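PDB 1O20: gamma-glutamyl phosphate reductase from Thermotoga maritima, which probably catalyses the NADPH-dependent reduction of gamma-glutamyl phosphate to glutamic gamma-semialdehyde and phosphate, the second step of proline biosynthesis from glutamate. Local coordinates for residues 138-143 / 154-159; 251-256 / 284-289. All blocks are in the same frame, centred on the assembly; numbering follows the deposited sequence.

Contact 1. Residues 138-143 / 154-159; sequences NVTVET and ILLRGG
Thr-143 meets Ile-154 and Leu-156 where a helix packs on the strand that follows it. The pair belongs to a beta-alpha-beta unit of strand 129-132, helix 138-149 and strand 154-157, part of a Rossmann-like sheet, as in the NADP-binding domain of relatives. The helix and strand segments run nearly antiparallel, at 168°. Packing is tightest at Thr-143. The tip of Ile-154 reaches it at about a right angle, with CD1 3.6 Å from Thr-143 OG1. Ile-154 gets there with CG1 anti to its backbone N (chi1 -168°) and an extended chain. Leu-156 comes in beside it through CD2. Ile-131 of the neighbouring strand touches both Thr-143 and Ile-154. Packing is looser at Thr-140. Thr-140 CG2 lies 4.3 Å from Leu-156 CD1, while the Thr-140 hydroxyl bonds to Tyr-133 and Asn-166. The partly exposed side of the helix turns from the strand. There Asn-138 ND2 gives a nearly straight bond of 2.6 Å to Glu-142 OE2, met from above the carboxylate plane. The buried Thr-143 hydroxyl sits among methyl groups but is satisfied within its own helix: Thr-143 OG1 donates to Val-139 O at 2.8 Å, from the opposite face of that carbonyl to Thr-143 N.

Contact 2. Residues 251-256 / 284-289; sequences KAVPVI and LPVIVE
Val-286 is the first residue of 284-289 to touch 251-256, through Val-253. Val-286 CG1 faces Val-253 CG2 at 4.3 Å. This is the exposed margin of the contact, and only methyl groups meet there.

Ile-287 follows and carries most of the packing on its own side. Ile-287 CA and Val-253 CA, 6.4 Å apart, are the nearest CA pair between the two segments. In Ile-287, CG1 stands anti to the backbone N (chi1 -169°). The second torsion then bends CD1 away from a fully extended chain (chi2 63°). This CD1 comes up against both Val-253 and Ile-256. Ile-287 CD1 lies 4.2 Å from Val-253 CA, so it packs on the backbone of Val-253 as well as on its side chain. Ile-287 CD1 is 3.9 Å from Ile-256 CD1 and equally close to Ile-256 CG2. The two isoleucine side chains cross at about a right angle.

Helices 249-261 and 277-293 lie along a parallel sheet in which strands 239-243 and 270-276 are adjacent. This sheet is consistent with the catalytic domain of the aldehyde dehydrogenase family. The short segments cross at -35°, with their axes 10.5 Å apart. Leu-273 of strand 270-276 touches both Ile-256 and Ile-287 beneath this helix pair. Phe-283, from an earlier turn of helix 277-293, packs on Val-253 and Ile-256.

One residue further on, Val-288 packs on Ile-330 of strand 327-333, as does Leu-284 one turn earlier.

Overall arrangement
Contacts 1 and 2 belong to two different parallel sheets of the same chain. Contact 1 lies in what is probably the Rossmann-like NADP-binding domain of the aldehyde dehydrogenase fold. Contact 2 probably lies in the catalytic domain. In relatives the active site is found between these two domains. Contact 1 comes first in the sequence, and the chain's centre lies between the two. The contact centres are about 40 Å apart, and their nearest atoms are about 25 Å apart. Contact 1 is fully buried, and its centre is about 14 Å from the centre of the chain. Contact 2 is partly exposed, and its centre is about 28 Å from the centre of the chain.

Contact 1. Residues 138-143 / 154-159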
# COMPACT_ATOMS: atom_id res chain seq x y z
N ASN A 138 -12.71 -6.68 -3.11
CA ASN A 138 -11.58 -6.93 -4.04
C ASN A 138 -10.26 -7.21 -3.33
O ASN A 138 -9.42 -7.94 -3.87
CB ASN A 138 -11.36 -5.76 -5.00
CG ASN A 138 -11.10 -4.44 -4.26
OD1 ASN A 138 -11.97 -3.97 -3.51
ND2 ASN A 138 -9.91 -3.86 -4.45
N VAL A 139 -10.09 -6.65 -2.14
CA VAL A 139 -8.87 -6.80 -1.37
C VAL A 139 -8.65 -8.26 -1.09
O VAL A 139 -7.52 -8.72 -1.07
CB VAL A 139 -8.96 -5.98 -0.07
CG1 VAL A 139 -7.87 -6.37 0.93
CG2 VAL A 139 -8.90 -4.46 -0.40
N THR A 140 -9.75 -8.99 -0.93
CA THR A 140 -9.73 -10.42 -0.71
C THR A 140 -8.95 -11.17 -1.80
O THR A 140 -8.11 -12.01 -1.50
CB THR A 140 -11.19 -10.92 -0.64
OG1 THR A 140 -11.84 -10.28 0.47
CG2 THR A 140 -11.28 -12.42 -0.36
N VAL A 141 -9.25 -10.90 -3.04
CA VAL A 141 -8.52 -11.45 -4.15
C VAL A 141 -7.11 -10.88 -4.31
O VAL A 141 -6.13 -11.65 -4.45
CB VAL A 141 -9.30 -11.29 -5.45
CG1 VAL A 141 -8.44 -11.67 -6.68
CG2 VAL A 141 -10.58 -12.15 -5.38
N GLU A 142 -7.00 -9.56 -4.28
CA GLU A 142 -5.73 -8.90 -4.55
C GLU A 142 -4.64 -9.41 -3.63
O GLU A 142 -3.56 -9.72 -4.09
CB GLU A 142 -5.87 -7.40 -4.39
CG GLU A 142 -6.70 -6.77 -5.49
CD GLU A 142 -7.10 -5.36 -5.17
OE1 GLU A 142 -6.56 -4.80 -4.17
OE2 GLU A 142 -7.97 -4.82 -5.93
N THR A 143 -4.91 -9.51 -2.33
CA THR A 143 -3.88 -9.92 -1.40
C THR A 143 -3.59 -11.38 -1.54
O THR A 143 -2.43 -11.75 -1.52
CB THR A 143 -4.25 -9.57 0.05
OG1 THR A 143 -5.54 -10.11 0.39
CG2 THR A 143 -4.40 -8.05 0.20
N ILE A 154 -2.16 -17.43 3.31
CA ILE A 154 -2.88 -16.26 3.81
C ILE A 154 -4.09 -16.56 4.70
O ILE A 154 -4.95 -17.43 4.43
CB ILE A 154 -3.26 -15.37 2.60
CG1 ILE A 154 -3.77 -14.00 3.04
CG2 ILE A 154 -4.31 -16.03 1.77
CD1 ILE A 154 -4.04 -13.10 1.82
N LEU A 155 -4.14 -15.79 5.76
CA LEU A 155 -5.25 -15.78 6.69
C LEU A 155 -5.95 -14.44 6.58
O LEU A 155 -5.40 -13.42 6.88
CB LEU A 155 -4.73 -15.99 8.10
CG LEU A 155 -5.81 -16.05 9.18
CD1 LEU A 155 -6.82 -17.17 8.90
CD2 LEU A 155 -5.20 -16.27 10.53
N LEU A 156 -7.18 -14.47 6.13
CA LEU A 156 -7.96 -13.28 5.82
C LEU A 156 -8.94 -12.99 6.95
O LEU A 156 -9.69 -13.88 7.37
CB LEU A 156 -8.76 -13.52 4.53
CG LEU A 156 -7.89 -13.75 3.29
CD1 LEU A 156 -8.66 -14.50 2.27
CD2 LEU A 156 -7.38 -12.42 2.74
N ARG A 157 -8.92 -11.77 7.43
CA ARG A 157 -9.97 -11.22 8.29
C ARG A 157 -10.44 -9.84 7.74
O ARG A 157 -9.78 -8.82 7.88
CB ARG A 157 -9.49 -11.16 9.74
CG ARG A 157 -10.54 -10.71 10.75
CD ARG A 157 -10.49 -9.20 10.96
NE ARG A 157 -11.64 -8.66 11.63
CZ ARG A 157 -12.11 -7.44 11.43
NH1 ARG A 157 -11.55 -6.61 10.53
NH2 ARG A 157 -13.16 -7.07 12.09
N GLY A 158 -11.56 -9.85 7.04
CA GLY A 158 -12.14 -8.61 6.56
C GLY A 158 -13.23 -8.06 7.49
O GLY A 158 -13.51 -8.59 8.56
N GLY A 159 -13.91 -7.03 7.02
CA GLY A 159 -14.91 -6.31 7.80
C GLY A 159 -16.24 -7.03 7.87
O GLY A 159 -16.60 -7.81 6.99

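Contact 2. Residues 251-256 / 284-289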
# COMPACT_ATOMS: atom_id res chain seq x y z
N LYS A 251 4.95 24.89 -15.60
CA LYS A 251 4.87 23.44 -15.54
C LYS A 251 4.56 22.98 -14.11
O LYS A 251 4.02 21.91 -13.93
CB LYS A 251 6.13 22.79 -16.09
CG LYS A 251 6.41 23.04 -17.61
CD LYS A 251 7.71 22.36 -18.07
CE LYS A 251 7.91 22.30 -19.58
NZ LYS A 251 9.26 21.68 -19.89
N ALA A 252 4.89 23.81 -13.12
CA ALA A 252 4.67 23.52 -11.70
C ALA A 252 3.19 23.39 -11.39
O ALA A 252 2.76 22.56 -10.58
CB ALA A 252 5.25 24.63 -10.86
N VAL A 253 2.39 24.22 -12.06
CA VAL A 253 0.99 24.32 -11.74
C VAL A 253 0.27 22.96 -11.97
O VAL A 253 -0.37 22.46 -11.03
CB VAL A 253 0.32 25.49 -12.52
CG1 VAL A 253 -1.16 25.37 -12.48
CG2 VAL A 253 0.82 26.84 -11.97
N PRO A 254 0.35 22.38 -13.17
CA PRO A 254 -0.26 21.06 -13.37
C PRO A 254 0.28 19.99 -12.42
O PRO A 254 -0.45 19.11 -12.06
CB PRO A 254 0.09 20.70 -14.84
CG PRO A 254 0.50 21.98 -15.47
CD PRO A 254 0.93 22.91 -14.41
N VAL A 255 1.56 20.03 -12.07
CA VAL A 255 2.08 19.01 -11.15
C VAL A 255 1.36 19.11 -9.80
O VAL A 255 0.94 18.10 -9.23
CB VAL A 255 3.60 19.17 -10.94
CG1 VAL A 255 4.09 18.27 -9.86
CG2 VAL A 255 4.37 18.94 -12.24
N ILE A 256 1.21 20.34 -9.31
CA ILE A 256 0.57 20.58 -8.04
C ILE A 256 -0.90 20.19 -8.10
O ILE A 256 -1.39 19.52 -7.22
CB ILE A 256 0.74 22.05 -7.62
CG1 ILE A 256 2.20 22.38 -7.32
CG2 ILE A 256 -0.06 22.31 -6.38
CD1 ILE A 256 2.50 23.83 -7.37
N LEU A 284 1.87 32.72 -5.78
CA LEU A 284 0.74 32.36 -4.90
C LEU A 284 -0.62 32.75 -5.48
O LEU A 284 -1.56 31.94 -5.40
CB LEU A 284 0.87 32.90 -3.49
CG LEU A 284 1.91 32.18 -2.62
CD1 LEU A 284 2.12 32.93 -1.34
CD2 LEU A 284 1.51 30.73 -2.33
N PRO A 285 -0.75 33.95 -6.05
CA PRO A 285 -2.05 34.32 -6.64
C PRO A 285 -2.47 33.37 -7.75
O PRO A 285 -3.65 33.05 -7.86
CB PRO A 285 -1.84 35.78 -7.13
CG PRO A 285 -0.76 36.29 -6.27
CD PRO A 285 0.19 35.09 -6.04
N VAL A 286 -1.50 32.88 -8.50
CA VAL A 286 -1.77 31.95 -9.59
C VAL A 286 -2.19 30.57 -9.11
O VAL A 286 -3.21 30.07 -9.54
CB VAL A 286 -0.58 31.86 -10.54
CG1 VAL A 286 -0.87 30.83 -11.67
CG2 VAL A 286 -0.32 33.23 -11.15
N ILE A 287 -1.40 29.98 -8.22
CA ILE A 287 -1.68 28.63 -7.78
C ILE A 287 -2.94 28.56 -6.93
O ILE A 287 -3.68 27.60 -7.01
CB ILE A 287 -0.44 27.98 -7.07
CG1 ILE A 287 -0.67 26.48 -6.87
CG2 ILE A 287 -0.14 28.66 -5.76
CD1 ILE A 287 -0.82 25.69 -8.19
N VAL A 288 -3.18 29.58 -6.12
CA VAL A 288 -4.38 29.64 -5.30
C VAL A 288 -5.63 29.72 -6.21
O VAL A 288 -6.59 28.98 -6.02
CB VAL A 288 -4.33 30.78 -4.25
CG1 VAL A 288 -5.67 30.94 -3.51
CG2 VAL A 288 -3.26 30.51 -3.25
N GLU A 289 -5.58 30.57 -7.24
CA GLU A 289 -6.66 30.68 -8.25
C GLU A 289 -6.95 29.30 -8.88
O GLU A 289 -8.10 28.86 -8.89
CB GLU A 289 -6.29 31.76 -9.30
CG GLU A 289 -7.10 31.86 -10.60
CD GLU A 289 -6.57 32.98 -11.53
OE1 GLU A 289 -7.35 33.92 -11.84
OE2 GLU A 289 -5.37 32.93 -11.93